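Side-chain contacts in methyl-accepting chemotaxis protein (Vibrio parahaemolyticus, PDB 4EXO), which probably senses small molecules in the periplasm for chemotaxis, binding pyruvate in the PAS-like Cache domain of a dimeric receptor: residues D34-N38 with G39-Q43; Y21-M24 with G25-I29. One frame throughout, in Å; residues are numbered along the deposited sequence. Where two conformers were deposited one is given.

Contact 1. Residues D34-N38 with G39-Q43; sequences DSDVN and GSNKQ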
ATOM      1  N   ASP A  34      -1.006  14.623  10.666  1.00 29.24           N
ATOM      2  CA  ASP A  34      -1.957  15.132  11.651  1.00 31.82           C
ATOM      3  C   ASP A  34      -1.271  15.916  12.788  1.00 32.76           C
ATOM      4  O   ASP A  34      -1.797  16.945  13.214  1.00 34.01           O
ATOM      5  CB  ASP A  34      -2.847  14.007  12.203  1.00 31.07           C
ATOM      6  CG  ASP A  34      -3.889  13.525  11.193  1.00 33.37           C
ATOM      7  OD1 ASP A  34      -4.084  14.157  10.136  1.00 35.66           O
ATOM      8  OD2 ASP A  34      -4.537  12.497  11.444  1.00 35.61           O
ATOM      9  N   SER A  35      -0.118  15.433  13.259  1.00 32.80           N
ATOM     10  CA  SER A  35       0.630  16.062  14.351  1.00 33.72           C
ATOM     11  C   SER A  35       1.661  17.117  13.931  1.00 34.21           C
ATOM     12  O   SER A  35       2.414  17.626  14.776  1.00 33.67           O
ATOM     13  CB  SER A  35       1.343  14.994  15.191  1.00 33.78           C
ATOM     14  OG  SER A  35       2.422  14.410  14.479  1.00 32.99           O
ATOM     15  N   ASP A  36       1.712  17.430  12.640  1.00 33.85           N
ATOM     16  CA  ASP A  36       2.717  18.336  12.126  1.00 34.93           C
ATOM     17  C   ASP A  36       2.535  19.753  12.693  1.00 36.60           C
ATOM     18  O   ASP A  36       1.400  20.230  12.839  1.00 36.72           O
ATOM     19  CB  ASP A  36       2.622  18.397  10.606  1.00 34.09           C
ATOM     20  CG  ASP A  36       3.656  19.303   9.999  1.00 34.27           C
ATOM     21  OD1 ASP A  36       4.853  18.961  10.073  1.00 32.37           O
ATOM     22  OD2 ASP A  36       3.276  20.365   9.446  1.00 34.05           O
ATOM     23  N   VAL A  37       3.655  20.418  12.971  1.00 37.66           N
ATOM     24  CA  VAL A  37       3.645  21.842  13.337  1.00 39.36           C
ATOM     25  C   VAL A  37       4.559  22.573  12.355  1.00 39.45           C
ATOM     26  O   VAL A  37       5.779  22.422  12.408  1.00 39.28           O
ATOM     27  CB  VAL A  37       4.106  22.097  14.809  1.00 39.63           C
ATOM     28  CG1 VAL A  37       4.196  23.610  15.106  1.00 41.56           C
ATOM     29  CG2 VAL A  37       3.163  21.410  15.801  1.00 41.42           C
ATOM     30  N   ASN A  38       3.948  23.328  11.448  1.00 39.90           N
ATOM     31  CA  ASN A  38       4.675  24.133  10.459  1.00 41.17           C
ATOM     32  C   ASN A  38       5.781  23.372   9.717  1.00 40.12           C
ATOM     33  O   ASN A  38       6.913  23.867   9.556  1.00 39.86           O
ATOM     34  CB  ASN A  38       5.236  25.411  11.104  1.00 41.92           C
ATOM     35  CG  ASN A  38       5.380  26.551  10.102  1.00 46.77           C
ATOM     36  OD1 ASN A  38       4.447  26.830   9.318  1.00 51.04           O
ATOM     37  ND2 ASN A  38       6.551  27.212  10.102  1.00 48.76           N
ATOM     38  N   GLY A  39       5.454  22.158   9.270  1.00 38.52           N
ATOM     39  CA  GLY A  39       6.361  21.422   8.400  1.00 36.43           C
ATOM     40  C   GLY A  39       7.378  20.579   9.132  1.00 35.52           C
ATOM     41  O   GLY A  39       8.220  19.931   8.493  1.00 34.40           O
ATOM     42  N   SER A  40       7.282  20.554  10.466  1.00 34.69           N
ATOM     43  CA  SER A  40       8.176  19.758  11.317  1.00 34.50           C
ATOM     44  C   SER A  40       8.333  18.293  10.885  1.00 33.44           C
ATOM     45  O   SER A  40       9.407  17.707  11.033  1.00 33.93           O
ATOM     46  CB  SER A  40       7.724  19.798  12.795  1.00 35.58           C
ATOM     47  OG  SER A  40       6.392  19.295  12.970  1.00 36.58           O
ATOM     48  N   ASN A  41       7.267  17.708  10.353  1.00 31.16           N
ATOM     49  CA  ASN A  41       7.253  16.265  10.111  1.00 30.28           C
ATOM     50  C   ASN A  41       7.411  15.883   8.638  1.00 28.92           C
ATOM     51  O   ASN A  41       7.360  14.693   8.299  1.00 28.31           O
ATOM     52  CB  ASN A  41       5.951  15.670  10.668  1.00 30.07           C
ATOM     53  CG  ASN A  41       5.978  15.531  12.183  1.00 30.98           C
ATOM     54  OD1 ASN A  41       7.056  15.440  12.799  1.00 31.12           O
ATOM     55  ND2 ASN A  41       4.795  15.492  12.792  1.00 29.12           N
ATOM     56  N   LYS A  42       7.597  16.882   7.771  1.00 28.55           N
ATOM     57  CA  LYS A  42       7.660  16.636   6.326  1.00 27.94           C
ATOM     58  C   LYS A  42       8.831  15.726   5.987  1.00 27.76           C
ATOM     59  O   LYS A  42       8.695  14.800   5.167  1.00 27.04           O
ATOM     60  CB  LYS A  42       7.810  17.941   5.555  1.00 28.53           C
ATOM     61  CG  LYS A  42       6.554  18.748   5.359  1.00 29.73           C
ATOM     62  CD  LYS A  42       6.992  20.023   4.654  1.00 33.60           C
ATOM     63  CE  LYS A  42       5.908  20.706   3.909  1.00 34.17           C
ATOM     64  NZ  LYS A  42       6.507  21.954   3.273  1.00 35.87           N
ATOM     65  N   GLN A  43       9.983  15.972   6.623  1.00 26.77           N
ATOM     66  CA  GLN A  43      11.160  15.174   6.343  1.00 27.28           C
ATOM     67  C   GLN A  43      10.927  13.708   6.691  1.00 26.39           C
ATOM     68  O   GLN A  43      11.290  12.808   5.918  1.00 25.69           O
ATOM     69  CB  GLN A  43      12.407  15.711   7.072  1.00 27.84           C
ATOM     70  CG  GLN A  43      13.641  14.881   6.835  1.00 31.47           C
ATOM     71  CD  GLN A  43      14.073  14.893   5.351  1.00 36.84           C
ATOM     72  OE1 GLN A  43      14.044  15.938   4.691  1.00 36.11           O
ATOM     73  NE2 GLN A  43      14.458  13.717   4.830  1.00 39.49           N
TER
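Asp36 uses both carboxylate oxygens to hold the tight turn between helices 30-34 and 42-51, a type I' beta turn running from Val37 to Ser40. Its OD1 accepts the backbone N of Asn41 at 2.7 Å, met nearly along the C-O axis, while OD2 takes the N of Gly39 at 2.8 Å on the syn side, 19° out of the carboxylate plane. With CG anti to the backbone N (chi1 -179°), the short acid lies over the turn and satisfies two amides. OD2 also accepts Trp134 NE1, which ties the loop to the body of the domain. Ser40 N closes the turn on Val37 O at 3.1 Å, approaching from above the carbonyl plane. In return, the hydroxyl OG of Ser40 accepts Val37 N at 3.0 Å in a nearly straight bond (169°). Asn38 and Gly39 fill the two central positions with positive phi, which asparagine tolerates well and which glycine, having no CB to strike Asn38 O, adopts easily. Farther out, Ser35 OG and Asn41 ND2 each bond to helix 30-34, to Pro31 O and Leu32 O respectively. Asn41 also packs its CB against Asp36, 3.5 Å from OD1.

Contact 2. Residues Y21-M24 with G25-I29; sequences YMMM and GVTAI
The last turns of the long helix 2-28, which lies along the dimer interface, carry this contact, where side chains meet those four residues on across successive turns. Thr27 and Met23 give it its most distinctive feature: OG1 of Thr27 donates to Met23 O at 2.7 Å, and the backbone N of Thr27 donates to that same oxygen at 2.9 Å. The two donors reach the carbonyl from opposite faces of its plane, so one oxygen is gripped twice. A chi1 of 56° sets OG1 between the backbone N and carbonyl carbon of Thr27 and turns it back along the helix. Threonine suits the place because its hydroxyl, having donated locally, can still accept Arg53 N of the second subunit and so couple the helix to the dimer interface, while its methyl CG2 remains 4.0 Å from Met23 CG.

On another side of the helix, Met22 and Val26 form the apolar pair. The selenium of Met22, a selenomethionine, comes within 3.8 Å of Val26 CG2. Its chain bends at both chi2 (58°) and chi3, which folds the flexible end into a compact shape; valine offers a stiff methyl for it to rest on. That methyl also lies 3.4 Å from Met22 O, whose carbonyl accepts Val26 N nearly end-on at 3.0 Å. Gly25, with only hydrogens on its CA, continues the helix by bonding its N to Tyr21 O, and Ala28 N follows on Met24 O.

Met22 and Val26 face the sheet, touching Glu129 of strand 120-131 and Leu138 of strand 136-143. Tyr21 stacks on Phe54 of the same chain, whereas Met23 packs on Phe54 of the second subunit. Beyond the helix end, Ile29 settles against Ala45 and Leu49 of helix 42-51.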
ATOM      1  N   TYR A  21      -3.563   2.008  -3.432  1.00 17.48           N
ATOM      2  CA  TYR A  21      -2.151   2.310  -3.148  1.00 18.61           C
ATOM      3  C   TYR A  21      -2.008   3.718  -2.613  1.00 19.28           C
ATOM      4  O   TYR A  21      -1.232   3.943  -1.682  1.00 19.15           O
ATOM      5  CB  TYR A  21      -1.312   2.195  -4.435  1.00 18.50           C
ATOM      6  CG  TYR A  21      -1.335   0.789  -5.072  1.00 18.97           C
ATOM      7  CD1 TYR A  21      -1.371  -0.348  -4.274  1.00 23.56           C
ATOM      8  CD2 TYR A  21      -1.288   0.630  -6.458  1.00 22.38           C
ATOM      9  CE1 TYR A  21      -1.361  -1.625  -4.823  1.00 24.73           C
ATOM     10  CE2 TYR A  21      -1.276  -0.643  -7.030  1.00 23.77           C
ATOM     11  CZ  TYR A  21      -1.310  -1.755  -6.209  1.00 26.51           C
ATOM     12  OH  TYR A  21      -1.328  -3.015  -6.758  1.00 28.95           O
HETATM   13  N   MSE A  22      -2.744   4.674  -3.215  1.00 19.41           N
HETATM   14  CA  MSE A  22      -2.683   6.048  -2.724  1.00 20.55           C
HETATM   15  C   MSE A  22      -3.152   6.106  -1.258  1.00 20.35           C
HETATM   16  O   MSE A  22      -2.528   6.780  -0.433  1.00 19.81           O
HETATM   17  CB  MSE A  22      -3.536   7.014  -3.584  1.00 20.04           C
HETATM   18  CG  MSE A  22      -3.515   8.483  -3.086  1.00 20.92           C
HETATM   19 SE   MSE A  22      -1.712   9.299  -2.989  0.70 23.44          SE
HETATM   20  CE  MSE A  22      -1.155   8.881  -4.784  1.00 22.35           C
HETATM   21  N   MSE A  23      -4.258   5.435  -0.948  1.00 19.76           N
HETATM   22  CA  MSE A  23      -4.742   5.370   0.431  1.00 20.69           C
HETATM   23  C   MSE A  23      -3.676   4.865   1.387  1.00 20.25           C
HETATM   24  O   MSE A  23      -3.503   5.408   2.471  1.00 20.88           O
HETATM   25  CB  MSE A  23      -5.998   4.497   0.574  1.00 21.64           C
HETATM   26  CG  MSE A  23      -6.576   4.641   1.951  1.00 23.44           C
HETATM   27 SE   MSE A  23      -8.230   3.603   2.120  0.70 28.33          SE
HETATM   28  CE  MSE A  23      -9.501   4.705   1.155  1.00 27.32           C
HETATM   29  N   MSE A  24      -2.926   3.849   0.975  0.50 19.77           N
HETATM   30  CA  MSE A  24      -1.862   3.329   1.834  0.50 19.81           C
HETATM   31  C   MSE A  24      -0.786   4.352   2.139  0.50 19.83           C
HETATM   32  O   MSE A  24      -0.319   4.442   3.274  0.50 20.16           O
HETATM   33  CB  MSE A  24      -1.252   2.067   1.226  0.50 20.12           C
HETATM   34  CG  MSE A  24      -2.280   0.975   1.068  0.50 20.29           C
HETATM   35 SE   MSE A  24      -1.460  -0.721   0.625  0.30 21.34          SE
HETATM   36  CE  MSE A  24      -0.499  -1.095   2.257  0.50 20.20           C
ATOM     37  N   GLY A  25      -0.385   5.113   1.122  1.00 19.72           N
ATOM     38  CA  GLY A  25       0.633   6.132   1.306  1.00 20.32           C
ATOM     39  C   GLY A  25       0.139   7.267   2.218  1.00 20.01           C
ATOM     40  O   GLY A  25       0.816   7.649   3.160  1.00 19.55           O
ATOM     41  N   VAL A  26      -1.071   7.755   1.942  1.00 19.99           N
ATOM     42  CA  VAL A  26      -1.700   8.802   2.716  1.00 20.13           C
ATOM     43  C   VAL A  26      -1.904   8.380   4.189  1.00 21.06           C
ATOM     44  O   VAL A  26      -1.647   9.168   5.121  1.00 20.72           O
ATOM     45  CB  VAL A  26      -3.030   9.281   2.032  1.00 20.79           C
ATOM     46  CG1 VAL A  26      -3.842  10.255   2.962  1.00 22.54           C
ATOM     47  CG2 VAL A  26      -2.698   9.979   0.669  1.00 19.15           C
ATOM     48  N   THR A  27      -2.321   7.145   4.401  1.00 19.50           N
ATOM     49  CA  THR A  27      -2.535   6.686   5.775  1.00 21.18           C
ATOM     50  C   THR A  27      -1.217   6.332   6.482  1.00 21.45           C
ATOM     51  O   THR A  27      -1.107   6.549   7.676  1.00 23.27           O
ATOM     52  CB  THR A  27      -3.564   5.534   5.851  1.00 20.26           C
ATOM     53  OG1 THR A  27      -3.154   4.457   5.008  1.00 20.27           O
ATOM     54  CG2 THR A  27      -4.943   6.031   5.370  1.00 20.70           C
ATOM     55  N   ALA A  28      -0.212   5.850   5.748  1.00 22.02           N
ATOM     56  CA  ALA A  28       1.096   5.581   6.353  1.00 21.93           C
ATOM     57  C   ALA A  28       1.705   6.815   7.015  1.00 22.53           C
ATOM     58  O   ALA A  28       2.398   6.682   8.039  1.00 22.41           O
ATOM     59  CB  ALA A  28       2.083   4.962   5.341  1.00 22.51           C
ATOM     60  N   ILE A  29       1.467   8.002   6.428  1.00 21.47           N
ATOM     61  CA  ILE A  29       2.032   9.249   6.961  1.00 22.29           C
ATOM     62  C   ILE A  29       1.021  10.030   7.797  1.00 22.76           C
ATOM     63  O   ILE A  29       1.307  11.115   8.268  1.00 22.17           O
ATOM     64  CB  ILE A  29       2.618  10.144   5.831  1.00 22.22           C
ATOM     65  CG1 ILE A  29       1.498  10.602   4.880  1.00 20.51           C
ATOM     66  CG2 ILE A  29       3.743   9.365   5.086  1.00 22.31           C
ATOM     67  CD1 ILE A  29       1.734  11.929   4.167  1.00 23.49           C
TER

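Overall arrangement
Contact 2 comes first along the chain, at the end of helix 2-28; the short helix 30-34 then leads into contact 1, after which helix 42-51 turns back. Their centres lie 16 Å apart, and their nearest atoms, about 5 Å apart, do not touch. Both belong to the helical layer of one Cache domain, but in different settings: contact 2 is largely buried between the antiparallel sheet and the second subunit, whereas contact 1 is at the surface, 21 Å from the chain centre, with no neighbouring chain on it. Trp134 links them, bonding to Asp36 and packing on Ile29. No residue of either contact lines the pyruvate pocket; the side chain of Met22 is about 11 Å from the ligand.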